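PDB 2QEE: BH0493 protein, which binds zinc and is probably a metal-dependent enzyme of the amidohydrolase superfamily. Local coordinates for residues 219-230 with 255-264; 283-291 with 314-322. All blocks are in the same frame, centred on the assembly; numbering follows the deposited sequence. Where two conformers were deposited one is given.

Contact 1: residues 219-230 with 255-264; sequences PVYMAVSLPPTF and IPFAMMIGVK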
ATOM      1  N   PRO C 219     -18.533  27.064  16.142  1.00 21.14           N
ATOM      2  CA  PRO C 219     -17.974  25.778  15.688  1.00 18.47           C
ATOM      3  C   PRO C 219     -16.481  25.725  15.990  1.00 18.30           C
ATOM      4  O   PRO C 219     -15.782  26.758  15.946  1.00 18.80           O
ATOM      5  CB  PRO C 219     -18.221  25.838  14.157  1.00 18.05           C
ATOM      6  CG  PRO C 219     -18.093  27.310  13.829  1.00 17.45           C
ATOM      7  CD  PRO C 219     -18.803  27.976  15.013  1.00 20.94           C
ATOM      8  N   VAL C 220     -15.967  24.515  16.252  1.00 17.32           N
ATOM      9  CA  VAL C 220     -14.538  24.296  16.387  1.00 18.77           C
ATOM     10  C   VAL C 220     -13.787  24.270  15.063  1.00 17.53           C
ATOM     11  O   VAL C 220     -12.586  24.499  15.018  1.00 18.74           O
ATOM     12  CB  VAL C 220     -14.270  23.009  17.265  1.00 18.62           C
ATOM     13  CG1 VAL C 220     -14.816  23.260  18.681  1.00 21.74           C
ATOM     14  CG2 VAL C 220     -14.906  21.833  16.679  1.00 17.64           C
ATOM     15  N   TYR C 221     -14.494  23.959  13.977  1.00 16.64           N
ATOM     16  CA  TYR C 221     -13.945  24.065  12.631  1.00 17.48           C
ATOM     17  C   TYR C 221     -15.118  24.116  11.650  1.00 17.64           C
ATOM     18  O   TYR C 221     -16.270  23.803  12.036  1.00 15.99           O
ATOM     19  CB  TYR C 221     -12.940  22.899  12.293  1.00 16.04           C
ATOM     20  CG  TYR C 221     -13.477  21.489  12.467  1.00 17.02           C
ATOM     21  CD1 TYR C 221     -14.302  20.919  11.478  1.00 16.00           C
ATOM     22  CD2 TYR C 221     -13.102  20.678  13.585  1.00 16.44           C
ATOM     23  CE1 TYR C 221     -14.848  19.594  11.602  1.00 14.33           C
ATOM     24  CE2 TYR C 221     -13.605  19.356  13.720  1.00 12.94           C
ATOM     25  CZ  TYR C 221     -14.484  18.823  12.727  1.00 12.86           C
ATOM     26  OH  TYR C 221     -14.946  17.526  12.842  1.00 15.81           O
ATOM     27  N   MET C 222     -14.826  24.528  10.430  1.00 17.81           N
ATOM     28  CA  MET C 222     -15.731  24.424   9.274  1.00 19.10           C
ATOM     29  C   MET C 222     -15.251  23.255   8.406  1.00 18.76           C
ATOM     30  O   MET C 222     -14.037  23.090   8.225  1.00 19.49           O
ATOM     31  CB  MET C 222     -15.628  25.705   8.442  1.00 17.14           C
ATOM     32  CG  MET C 222     -16.232  26.929   9.218  1.00 25.13           C
ATOM     33  SD  MET C 222     -16.171  28.464   8.222  1.00 24.90           S
ATOM     34  CE  MET C 222     -14.469  29.011   8.462  1.00 30.26           C
ATOM     35  N   ALA C 223     -16.171  22.481   7.850  1.00 17.47           N
ATOM     36  CA  ALA C 223     -15.746  21.239   7.180  1.00 16.94           C
ATOM     37  C   ALA C 223     -16.415  21.089   5.827  1.00 17.92           C
ATOM     38  O   ALA C 223     -17.565  21.556   5.624  1.00 17.72           O
ATOM     39  CB  ALA C 223     -16.125  20.074   8.024  1.00 16.60           C
ATOM     40  N   VAL C 224     -15.767  20.299   4.966  1.00 15.08           N
ATOM     41  CA  VAL C 224     -16.371  19.909   3.671  1.00 16.45           C
ATOM     42  C   VAL C 224     -15.785  18.562   3.273  1.00 17.54           C
ATOM     43  O   VAL C 224     -14.658  18.254   3.701  1.00 18.29           O
ATOM     44  CB  VAL C 224     -16.113  20.979   2.612  1.00 17.30           C
ATOM     45  CG1 VAL C 224     -14.584  21.120   2.261  1.00 14.77           C
ATOM     46  CG2 VAL C 224     -16.941  20.687   1.335  1.00 18.76           C
ATOM     47  N   SER C 225     -16.587  17.766   2.565  1.00 17.92           N
ATOM     48  CA  SER C 225     -16.098  16.551   1.915  0.50 16.79           C
ATOM     49  C   SER C 225     -15.978  16.816   0.431  1.00 17.61           C
ATOM     50  O   SER C 225     -16.834  17.525  -0.182  1.00 18.32           O
ATOM     51  CB  SER C 225     -16.982  15.336   2.191  0.50 17.20           C
ATOM     52  OG  SER C 225     -18.259  15.455   1.586  0.50 17.32           O
ATOM     53  N   LEU C 226     -14.942  16.238  -0.160  1.00 15.13           N
ATOM     54  CA  LEU C 226     -14.479  16.660  -1.481  1.00 13.76           C
ATOM     55  C   LEU C 226     -14.108  15.440  -2.327  1.00 15.10           C
ATOM     56  O   LEU C 226     -13.730  14.391  -1.783  1.00 16.35           O
ATOM     57  CB  LEU C 226     -13.274  17.557  -1.332  1.00 15.34           C
ATOM     58  CG  LEU C 226     -13.451  18.838  -0.535  1.00 17.89           C
ATOM     59  CD1 LEU C 226     -12.051  19.338  -0.298  1.00 15.89           C
ATOM     60  CD2 LEU C 226     -14.246  19.831  -1.449  1.00 19.26           C
ATOM     61  N   PRO C 227     -14.313  15.536  -3.642  1.00 13.82           N
ATOM     62  CA  PRO C 227     -14.139  14.404  -4.575  1.00 13.77           C
ATOM     63  C   PRO C 227     -12.678  14.135  -4.859  1.00 14.79           C
ATOM     64  O   PRO C 227     -11.840  14.982  -4.593  1.00 14.73           O
ATOM     65  CB  PRO C 227     -14.842  14.925  -5.876  1.00 15.77           C
ATOM     66  CG  PRO C 227     -14.660  16.392  -5.826  1.00 21.65           C
ATOM     67  CD  PRO C 227     -14.857  16.739  -4.329  1.00 15.48           C
ATOM     68  N   PRO C 228     -12.362  12.974  -5.478  1.00 15.10           N
ATOM     69  CA  PRO C 228     -10.979  12.657  -5.847  1.00 16.15           C
ATOM     70  C   PRO C 228     -10.358  13.671  -6.810  1.00 16.84           C
ATOM     71  O   PRO C 228      -9.126  13.820  -6.843  1.00 18.50           O
ATOM     72  CB  PRO C 228     -11.112  11.298  -6.582  1.00 14.60           C
ATOM     73  CG  PRO C 228     -12.433  10.718  -5.999  1.00 18.20           C
ATOM     74  CD  PRO C 228     -13.331  11.892  -5.770  1.00 14.96           C
ATOM     75  N   THR C 229     -11.220  14.360  -7.560  1.00 16.65           N
ATOM     76  CA  THR C 229     -10.792  15.368  -8.525  1.00 17.96           C
ATOM     77  C   THR C 229     -10.533  16.750  -7.901  1.00 18.24           C
ATOM     78  O   THR C 229     -10.203  17.692  -8.613  1.00 19.36           O
ATOM     79  CB  THR C 229     -11.900  15.527  -9.614  1.00 16.84           C
ATOM     80  OG1 THR C 229     -13.179  15.685  -8.979  1.00 17.60           O
ATOM     81  CG2 THR C 229     -11.949  14.264 -10.477  1.00 21.47           C
ATOM     82  N   PHE C 230     -10.695  16.885  -6.597  1.00 16.99           N
ATOM     83  CA  PHE C 230     -10.506  18.182  -5.937  1.00 16.52           C
ATOM     84  C   PHE C 230      -9.257  18.893  -6.390  1.00 16.06           C
ATOM     85  O   PHE C 230      -8.148  18.348  -6.301  1.00 17.04           O
ATOM     86  CB  PHE C 230     -10.421  18.032  -4.409  1.00 16.34           C
ATOM     87  CG  PHE C 230     -10.235  19.341  -3.700  1.00 16.66           C
ATOM     88  CD1 PHE C 230     -11.205  20.338  -3.803  1.00 20.34           C
ATOM     89  CD2 PHE C 230      -9.094  19.575  -2.925  1.00 20.16           C
ATOM     90  CE1 PHE C 230     -11.023  21.575  -3.144  1.00 21.42           C
ATOM     91  CE2 PHE C 230      -8.954  20.818  -2.254  1.00 17.43           C
ATOM     92  CZ  PHE C 230      -9.902  21.786  -2.393  1.00 19.84           C
ATOM     93  N   ILE C 255     -10.374  29.840  12.890  1.00 21.20           N
ATOM     94  CA  ILE C 255     -11.133  28.592  12.846  1.00 20.71           C
ATOM     95  C   ILE C 255     -10.471  27.717  11.738  1.00 19.65           C
ATOM     96  O   ILE C 255     -10.308  28.202  10.614  1.00 20.20           O
ATOM     97  CB  ILE C 255     -12.618  28.892  12.458  1.00 21.92           C
ATOM     98  CG1 ILE C 255     -13.315  29.722  13.552  1.00 35.85           C
ATOM     99  CG2 ILE C 255     -13.440  27.615  12.272  1.00 28.75           C
ATOM    100  CD1 ILE C 255     -13.084  29.155  14.969  1.00 35.81           C
ATOM    101  N   PRO C 256     -10.055  26.473  12.062  1.00 19.97           N
ATOM    102  CA  PRO C 256      -9.499  25.604  10.983  1.00 17.21           C
ATOM    103  C   PRO C 256     -10.559  25.231   9.946  1.00 15.35           C
ATOM    104  O   PRO C 256     -11.799  25.233  10.253  1.00 15.33           O
ATOM    105  CB  PRO C 256      -9.055  24.321  11.721  1.00 19.56           C
ATOM    106  CG  PRO C 256      -8.918  24.704  13.198  1.00 22.84           C
ATOM    107  CD  PRO C 256      -9.968  25.829  13.403  1.00 19.85           C
ATOM    108  N   PHE C 257     -10.068  24.869   8.750  1.00 15.26           N
ATOM    109  CA  PHE C 257     -10.892  24.323   7.675  1.00 16.69           C
ATOM    110  C   PHE C 257     -10.600  22.812   7.563  1.00 16.93           C
ATOM    111  O   PHE C 257      -9.440  22.437   7.315  1.00 19.41           O
ATOM    112  CB  PHE C 257     -10.454  25.006   6.417  1.00 18.62           C
ATOM    113  CG  PHE C 257     -11.261  24.635   5.193  1.00 16.13           C
ATOM    114  CD1 PHE C 257     -12.561  24.175   5.297  1.00 17.23           C
ATOM    115  CD2 PHE C 257     -10.682  24.776   3.939  1.00 19.37           C
ATOM    116  CE1 PHE C 257     -13.274  23.858   4.115  1.00 19.14           C
ATOM    117  CE2 PHE C 257     -11.403  24.463   2.769  1.00 18.11           C
ATOM    118  CZ  PHE C 257     -12.686  23.983   2.893  1.00 17.96           C
ATOM    119  N   ALA C 258     -11.618  21.998   7.752  1.00 15.95           N
ATOM    120  CA  ALA C 258     -11.436  20.552   7.692  1.00 14.41           C
ATOM    121  C   ALA C 258     -11.828  20.097   6.303  1.00 15.47           C
ATOM    122  O   ALA C 258     -12.982  20.316   5.868  1.00 16.37           O
ATOM    123  CB  ALA C 258     -12.283  19.845   8.722  1.00 15.77           C
ATOM    124  N   MET C 259     -10.941  19.358   5.656  1.00 15.27           N
ATOM    125  CA  MET C 259     -11.218  18.852   4.324  1.00 15.98           C
ATOM    126  C   MET C 259     -11.138  17.328   4.369  1.00 16.01           C
ATOM    127  O   MET C 259     -10.120  16.796   4.771  1.00 16.23           O
ATOM    128  CB  MET C 259     -10.198  19.368   3.332  1.00 16.81           C
ATOM    129  CG  MET C 259     -10.120  20.899   3.250  1.00 23.58           C
ATOM    130  SD  MET C 259      -9.025  21.517   1.972  1.00 21.48           S
ATOM    131  CE  MET C 259      -7.457  21.223   2.698  1.00 23.24           C
ATOM    132  N   MET C 260     -12.220  16.674   3.991  1.00 14.51           N
ATOM    133  CA  MET C 260     -12.282  15.217   3.951  1.00 17.19           C
ATOM    134  C   MET C 260     -12.326  14.836   2.474  1.00 16.18           C
ATOM    135  O   MET C 260     -13.358  15.019   1.840  1.00 16.73           O
ATOM    136  CB  MET C 260     -13.518  14.769   4.724  1.00 17.95           C
ATOM    137  CG  MET C 260     -13.448  15.354   6.167  1.00 21.07           C
ATOM    138  SD  MET C 260     -14.728  14.732   7.259  1.00 24.57           S
ATOM    139  CE  MET C 260     -16.068  14.240   6.214  1.00 35.64           C
ATOM    140  N   ILE C 261     -11.199  14.343   1.938  1.00 12.99           N
ATOM    141  CA  ILE C 261     -11.027  14.334   0.507  1.00 13.04           C
ATOM    142  C   ILE C 261     -11.043  12.877  -0.014  1.00 15.41           C
ATOM    143  O   ILE C 261     -10.376  12.014   0.548  1.00 14.69           O
ATOM    144  CB  ILE C 261      -9.689  14.980   0.141  1.00 12.88           C
ATOM    145  CG1 ILE C 261      -9.685  16.488   0.510  1.00 11.43           C
ATOM    146  CG2 ILE C 261      -9.414  14.793  -1.388  1.00 14.63           C
ATOM    147  CD1 ILE C 261      -8.255  17.111   0.600  1.00 12.99           C
ATOM    148  N   GLY C 262     -11.775  12.619  -1.104  1.00 14.40           N
ATOM    149  CA  GLY C 262     -11.611  11.329  -1.815  1.00 15.55           C
ATOM    150  C   GLY C 262     -12.912  10.565  -2.040  1.00 16.65           C
ATOM    151  O   GLY C 262     -12.885   9.486  -2.646  1.00 15.73           O
ATOM    152  N   VAL C 263     -14.046  11.149  -1.647  1.00 16.14           N
ATOM    153  CA  VAL C 263     -15.337  10.451  -1.760  1.00 14.71           C
ATOM    154  C   VAL C 263     -15.935  10.749  -3.137  1.00 16.74           C
ATOM    155  O   VAL C 263     -16.011  11.914  -3.549  1.00 17.82           O
ATOM    156  CB  VAL C 263     -16.334  10.829  -0.614  1.00 17.96           C
ATOM    157  CG1 VAL C 263     -16.649  12.340  -0.581  1.00 19.03           C
ATOM    158  CG2 VAL C 263     -17.585  10.007  -0.750  1.00 14.08           C
ATOM    159  N   LYS C 264     -16.263   9.691  -3.853  1.00 14.41           N
ATOM    160  CA  LYS C 264     -16.967   9.813  -5.139  1.00 16.88           C
ATOM    161  C   LYS C 264     -18.465   9.512  -4.872  1.00 17.29           C
ATOM    162  O   LYS C 264     -18.871   8.375  -4.634  1.00 16.66           O
ATOM    163  CB  LYS C 264     -16.337   8.841  -6.159  1.00 17.66           C
ATOM    164  CG  LYS C 264     -17.066   8.882  -7.526  1.00 24.50           C
ATOM    165  CD  LYS C 264     -16.195   8.201  -8.626  1.00 19.31           C
ATOM    166  CE  LYS C 264     -16.775   8.511 -10.012  1.00 27.23           C
ATOM    167  NZ  LYS C 264     -16.240   7.608 -11.070  1.00 25.61           N
TER

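Contact 2: residues 283-291 with 314-322; sequences MDGVEHLLR and LARKFSNLM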
ATOM      1  N   MET C 283      -2.380  15.587  -4.549  1.00 14.02           N
ATOM      2  CA  MET C 283      -2.036  16.358  -3.342  1.00 14.73           C
ATOM      3  C   MET C 283      -1.843  17.845  -3.688  1.00 15.48           C
ATOM      4  O   MET C 283      -1.707  18.651  -2.785  1.00 16.19           O
ATOM      5  CB  MET C 283      -0.775  15.834  -2.637  1.00 16.33           C
ATOM      6  CG  MET C 283      -0.871  14.323  -2.247  1.00 17.04           C
ATOM      7  SD  MET C 283      -2.239  14.006  -1.097  1.00 17.14           S
ATOM      8  CE  MET C 283      -1.701  15.009   0.292  1.00 18.43           C
ATOM      9  N   ASP C 284      -1.872  18.199  -4.977  1.00 17.18           N
ATOM     10  CA  ASP C 284      -1.517  19.574  -5.360  1.00 16.45           C
ATOM     11  C   ASP C 284      -2.350  20.660  -4.670  1.00 15.91           C
ATOM     12  O   ASP C 284      -1.794  21.723  -4.260  1.00 19.04           O
ATOM     13  CB  ASP C 284      -1.637  19.729  -6.888  1.00 15.49           C
ATOM     14  CG  ASP C 284      -0.527  19.011  -7.669  1.00 21.14           C
ATOM     15  OD1 ASP C 284       0.320  18.319  -7.056  1.00 22.53           O
ATOM     16  OD2 ASP C 284      -0.532  19.123  -8.924  1.00 24.69           O
ATOM     17  N   GLY C 285      -3.662  20.450  -4.580  1.00 14.39           N
ATOM     18  CA  GLY C 285      -4.550  21.523  -4.064  1.00 16.65           C
ATOM     19  C   GLY C 285      -4.271  21.722  -2.598  1.00 16.91           C
ATOM     20  O   GLY C 285      -4.332  22.862  -2.078  1.00 16.09           O
ATOM     21  N   VAL C 286      -4.092  20.602  -1.895  1.00 16.48           N
ATOM     22  CA  VAL C 286      -3.830  20.651  -0.434  1.00 16.23           C
ATOM     23  C   VAL C 286      -2.481  21.325  -0.187  1.00 15.54           C
ATOM     24  O   VAL C 286      -2.363  22.191   0.696  1.00 16.99           O
ATOM     25  CB  VAL C 286      -3.828  19.247   0.239  1.00 14.62           C
ATOM     26  CG1 VAL C 286      -3.613  19.409   1.747  1.00 17.65           C
ATOM     27  CG2 VAL C 286      -5.152  18.483  -0.099  1.00 19.04           C
ATOM     28  N   GLU C 287      -1.466  20.918  -0.957  1.00 13.93           N
ATOM     29  CA  GLU C 287      -0.147  21.537  -0.923  1.00 12.83           C
ATOM     30  C   GLU C 287      -0.224  23.055  -1.125  1.00 13.46           C
ATOM     31  O   GLU C 287       0.357  23.847  -0.356  1.00 15.43           O
ATOM     32  CB  GLU C 287       0.734  20.881  -2.011  1.00 15.65           C
ATOM     33  CG  GLU C 287       2.163  21.394  -1.982  1.00 13.92           C
ATOM     34  CD  GLU C 287       2.887  21.125  -3.286  1.00 23.05           C
ATOM     35  OE1 GLU C 287       2.700  20.023  -3.849  1.00 18.56           O
ATOM     36  OE2 GLU C 287       3.672  21.986  -3.732  1.00 20.32           O
ATOM     37  N   HIS C 288      -0.937  23.453  -2.163  1.00 15.18           N
ATOM     38  CA  HIS C 288      -1.101  24.883  -2.450  1.00 16.29           C
ATOM     39  C   HIS C 288      -1.758  25.644  -1.287  1.00 17.08           C
ATOM     40  O   HIS C 288      -1.271  26.708  -0.839  1.00 16.71           O
ATOM     41  CB  HIS C 288      -1.919  25.040  -3.748  1.00 19.19           C
ATOM     42  CG  HIS C 288      -2.181  26.465  -4.097  1.00 20.39           C
ATOM     43  ND1 HIS C 288      -1.453  27.141  -5.059  1.00 24.78           N
ATOM     44  CD2 HIS C 288      -3.034  27.372  -3.554  1.00 20.65           C
ATOM     45  CE1 HIS C 288      -1.861  28.399  -5.098  1.00 22.72           C
ATOM     46  NE2 HIS C 288      -2.841  28.556  -4.228  1.00 21.21           N
ATOM     47  N   LEU C 289      -2.849  25.091  -0.774  1.00 15.75           N
ATOM     48  CA  LEU C 289      -3.574  25.699   0.334  1.00 16.52           C
ATOM     49  C   LEU C 289      -2.629  25.883   1.516  1.00 17.45           C
ATOM     50  O   LEU C 289      -2.559  26.967   2.076  1.00 16.47           O
ATOM     51  CB  LEU C 289      -4.783  24.846   0.700  1.00 16.93           C
ATOM     52  CG  LEU C 289      -6.019  25.028  -0.220  1.00 17.06           C
ATOM     53  CD1 LEU C 289      -7.078  23.942   0.018  1.00 17.12           C
ATOM     54  CD2 LEU C 289      -6.642  26.443   0.018  1.00 16.74           C
ATOM     55  N   LEU C 290      -1.884  24.841   1.872  1.00 18.65           N
ATOM     56  CA  LEU C 290      -1.007  24.948   3.036  1.00 18.09           C
ATOM     57  C   LEU C 290       0.121  25.977   2.886  1.00 18.20           C
ATOM     58  O   LEU C 290       0.460  26.715   3.837  1.00 18.86           O
ATOM     59  CB  LEU C 290      -0.390  23.589   3.318  1.00 17.42           C
ATOM     60  CG  LEU C 290      -1.423  22.567   3.799  1.00 12.65           C
ATOM     61  CD1 LEU C 290      -0.737  21.179   3.691  1.00 13.78           C
ATOM     62  CD2 LEU C 290      -1.854  22.824   5.319  1.00 16.21           C
ATOM     63  N   ARG C 291       0.730  25.989   1.704  1.00 16.79           N
ATOM     64  CA  ARG C 291       1.826  26.895   1.434  1.00 18.78           C
ATOM     65  C   ARG C 291       1.357  28.344   1.347  1.00 20.05           C
ATOM     66  O   ARG C 291       1.966  29.239   1.949  1.00 19.01           O
ATOM     67  CB  ARG C 291       2.518  26.507   0.138  1.00 18.40           C
ATOM     68  CG  ARG C 291       3.623  27.498  -0.319  1.00 18.37           C
ATOM     69  CD  ARG C 291       4.387  26.974  -1.495  1.00 18.47           C
ATOM     70  NE  ARG C 291       3.489  26.634  -2.599  1.00 22.77           N
ATOM     71  CZ  ARG C 291       3.278  25.372  -2.988  1.00 24.97           C
ATOM     72  NH1 ARG C 291       3.964  24.392  -2.393  1.00 25.56           N
ATOM     73  NH2 ARG C 291       2.404  25.095  -3.970  1.00 23.48           N
ATOM     74  N   LEU C 314       3.278  15.139   3.614  1.00 13.10           N
ATOM     75  CA  LEU C 314       2.870  16.548   3.487  1.00 14.96           C
ATOM     76  C   LEU C 314       2.784  17.206   4.889  1.00 14.75           C
ATOM     77  O   LEU C 314       3.143  18.387   5.048  1.00 16.19           O
ATOM     78  CB  LEU C 314       1.526  16.611   2.772  1.00 13.81           C
ATOM     79  CG  LEU C 314       1.168  18.042   2.285  1.00 18.11           C
ATOM     80  CD1 LEU C 314       2.237  18.685   1.385  1.00 19.12           C
ATOM     81  CD2 LEU C 314      -0.175  17.962   1.552  1.00 14.06           C
ATOM     82  N   ALA C 315       2.281  16.459   5.870  1.00 13.52           N
ATOM     83  CA  ALA C 315       2.264  16.930   7.302  1.00 13.36           C
ATOM     84  C   ALA C 315       3.711  17.240   7.779  1.00 15.51           C
ATOM     85  O   ALA C 315       3.957  18.189   8.569  1.00 16.28           O
ATOM     86  CB  ALA C 315       1.639  15.904   8.214  1.00 14.47           C
ATOM     87  N   ARG C 316       4.670  16.427   7.358  1.00 14.75           N
ATOM     88  CA  ARG C 316       6.072  16.777   7.686  1.00 15.13           C
ATOM     89  C   ARG C 316       6.472  18.140   7.132  1.00 18.54           C
ATOM     90  O   ARG C 316       7.364  18.766   7.676  1.00 17.19           O
ATOM     91  CB  ARG C 316       7.071  15.778   7.127  1.00 15.32           C
ATOM     92  CG  ARG C 316       6.983  14.381   7.783  1.00 15.64           C
ATOM     93  CD  ARG C 316       8.107  13.463   7.233  1.00 14.16           C
ATOM     94  NE  ARG C 316       9.481  14.003   7.376  1.00 12.98           N
ATOM     95  CZ  ARG C 316      10.206  13.869   8.488  1.00 17.21           C
ATOM     96  NH1 ARG C 316       9.715  13.239   9.560  1.00 13.22           N
ATOM     97  NH2 ARG C 316      11.416  14.414   8.545  1.00 17.13           N
ATOM     98  N   LYS C 317       5.848  18.566   6.037  1.00 17.96           N
ATOM     99  CA  LYS C 317       6.264  19.851   5.394  1.00 15.86           C
ATOM    100  C   LYS C 317       5.600  21.069   6.012  1.00 18.65           C
ATOM    101  O   LYS C 317       6.163  22.158   5.981  1.00 20.12           O
ATOM    102  CB  LYS C 317       5.913  19.891   3.917  1.00 15.75           C
ATOM    103  CG  LYS C 317       6.400  18.695   3.092  1.00 19.95           C
ATOM    104  CD  LYS C 317       7.912  18.647   3.120  1.00 17.95           C
ATOM    105  CE  LYS C 317       8.460  17.465   3.955  1.00 21.58           C
ATOM    106  NZ  LYS C 317       9.997  17.406   3.832  1.00 19.60           N
ATOM    107  N   PHE C 318       4.390  20.877   6.508  1.00 15.10           N
ATOM    108  CA  PHE C 318       3.541  22.036   6.931  1.00 16.45           C
ATOM    109  C   PHE C 318       2.959  21.917   8.296  1.00 17.67           C
ATOM    110  O   PHE C 318       2.104  21.073   8.523  1.00 16.57           O
ATOM    111  CB  PHE C 318       2.405  22.314   5.916  1.00 15.69           C
ATOM    112  CG  PHE C 318       2.915  22.668   4.567  1.00 16.12           C
ATOM    113  CD1 PHE C 318       3.378  23.962   4.300  1.00 15.36           C
ATOM    114  CD2 PHE C 318       2.965  21.727   3.573  1.00 14.99           C
ATOM    115  CE1 PHE C 318       3.885  24.279   3.068  1.00 18.62           C
ATOM    116  CE2 PHE C 318       3.445  22.022   2.333  1.00 15.48           C
ATOM    117  CZ  PHE C 318       3.919  23.328   2.059  1.00 19.84           C
ATOM    118  N   SER C 319       3.316  22.847   9.197  1.00 16.08           N
ATOM    119  CA  SER C 319       2.798  22.804  10.543  1.00 17.75           C
ATOM    120  C   SER C 319       1.355  23.271  10.664  1.00 16.19           C
ATOM    121  O   SER C 319       0.741  23.044  11.677  1.00 17.39           O
ATOM    122  CB  SER C 319       3.670  23.620  11.498  1.00 19.73           C
ATOM    123  OG  SER C 319       3.805  24.992  11.064  1.00 22.04           O
ATOM    124  N   ASN C 320       0.836  23.972   9.625  1.00 14.32           N
ATOM    125  CA  ASN C 320      -0.555  24.362   9.569  1.00 14.40           C
ATOM    126  C   ASN C 320      -1.498  23.260   9.028  1.00 17.07           C
ATOM    127  O   ASN C 320      -2.729  23.463   8.837  1.00 17.81           O
ATOM    128  CB  ASN C 320      -0.734  25.708   8.816  1.00 15.06           C
ATOM    129  CG  ASN C 320      -0.294  25.664   7.386  1.00 16.87           C
ATOM    130  OD1 ASN C 320       0.621  24.915   6.995  1.00 17.30           O
ATOM    131  ND2 ASN C 320      -0.915  26.541   6.561  1.00 14.44           N
ATOM    132  N   LEU C 321      -0.939  22.050   8.880  1.00 17.23           N
ATOM    133  CA  LEU C 321      -1.724  20.858   8.574  1.00 15.04           C
ATOM    134  C   LEU C 321      -1.758  19.965   9.810  1.00 14.61           C
ATOM    135  O   LEU C 321      -0.683  19.643  10.378  1.00 13.33           O
ATOM    136  CB  LEU C 321      -1.051  20.051   7.434  1.00 13.33           C
ATOM    137  CG  LEU C 321      -1.743  18.754   7.057  1.00 16.15           C
ATOM    138  CD1 LEU C 321      -3.229  18.955   6.665  1.00 15.86           C
ATOM    139  CD2 LEU C 321      -0.934  18.091   5.932  1.00 16.65           C
ATOM    140  N   MET C 322      -2.958  19.535  10.177  1.00 13.55           N
ATOM    141  CA  MET C 322      -3.113  18.517  11.225  1.00 16.13           C
ATOM    142  C   MET C 322      -3.871  17.419  10.507  1.00 15.47           C
ATOM    143  O   MET C 322      -4.963  17.629  10.017  1.00 14.39           O
ATOM    144  CB  MET C 322      -3.922  19.007  12.436  1.00 14.03           C
ATOM    145  CG  MET C 322      -4.233  17.943  13.491  1.00 14.06           C
ATOM    146  SD  MET C 322      -2.675  17.181  14.068  1.00 17.55           S
ATOM    147  CE  MET C 322      -2.009  18.521  15.022  1.00 19.55           C
TER

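Contact 1: residues 219-230 with 255-264
The F257 ring leans across to M222 and V224 because its CG stands anti to the backbone N (chi1 -176°): M222 O sits at the ring edge in plane, beside CD1, and CZ lies 3.5 Å from V224 CG1. L226, with its CG anti to the carbonyl carbon, sends CD1 to I261 CG1 (3.8 Å) and over the centre of one face of F230. The same F230 ring has an oblique Met-aromatic contact with M259 SD. At the N-terminal end of the pair, I255 CG2 packs on Y221 CA at 3.6 Å. Most of these side chains stand on two neighbouring parallel strands, 222-226 and 257-261, whose backbone ladder runs from M222 N on P256 O to G262 N on L226 O; the A258 N to M222 O bond is short, 2.7 Å, and nearly straight at 177°. The strands are the two arms of a beta-alpha-beta unit with helix 237-253 as its connection, consistent with the beta/alpha barrel of amidohydrolases. M222, V224, L226, F257, M259 and I261 lie on one face, where M222 and F257 touch that helix. The other face carries A223, S225, A258 and M260; the side chain of M260 comes to about 4 Å from the zinc ion. Y221, just before the strand, has its CD1 3.6 Å from A258 CB, packs against the zinc ligand H28 and gives its OH to M27 O. Beyond I261 the strand is broken at G262, where at a phi of 127° a side chain would collide with the carbonyl O of I261. L226 O there accepts two bonds, from G262 N (2.7 Å) and V263 N, arriving from opposite faces of its carbonyl plane. K264 NZ extends past the edge to a salt bridge with E287 of a second subunit.

Contact 2: residues 283-291 with 314-322
L290 and F318 carry most of the apolar packing: L290 CB makes a CH-pi contact over one face of the ring, 3.9 Å from the F318 centroid. The two methyls of L290 part from there, CD2 reaching L321 CB at 3.6 Å and CD1 touching both F318 CD2 and L321 CD2. A second apolar cluster gathers on L314, where CG anti to the backbone N (chi1 -166°) brings CD2 against the helix residues, 3.6 Å from M283 CE and 3.7 Å from V286 CG1. An alanine in place of F318 is likely to open a gap beneath L290 CB and beside R291, whose CB now lies 3.9 Å from F318 CE1.

One hydrogen bond spans the segments: N320 ND2 gives to L290 O (3.1 Å, 164°), in the carbonyl plane on a lone pair, and the acceptor lies near the plane of the amide. ND2 also serves N296 O, so the amide is held between the helix and the approach to strand 298-302.

Within the helix R291 NH1 forms a salt bridge with E287 OE2, 2.8 Å long and on the anti lone pair of the carboxylate. The other oxygen, E287 OE1, forms a salt bridge with K264 of the third subunit, which takes part of this surface into the trimer.

In the fold, helix 284-292 lies against the sheet, V286 and L289 touching strand 257-264 and L290 touching F298, while the end of helix 308-317 and its turn into strand 321-323 close over its flank.

Overall arrangement
The two contacts come in series along the chain, neither nested nor crossed. From the N terminus, after the strands and helices up to 217, contact 1 is the first to close: the chain leaves strand 222-226, runs through helix 237-253 and returns alongside as strand 257-264, completing one beta-alpha-beta unit. It then passes strand 277-278 and enters helix 284-292, the first half of contact 2. Strand 298-302 and helix 308-317 follow, and 314-322 comes back onto the helix to close that second loop. Both contacts reach the same sheet, and they meet directly: V286 CG2 packs on I261 CD1, and L289 CD1 lies against M259 SD. Helix 284-292 therefore joins the paired strands to strands 298-302 and 321-323.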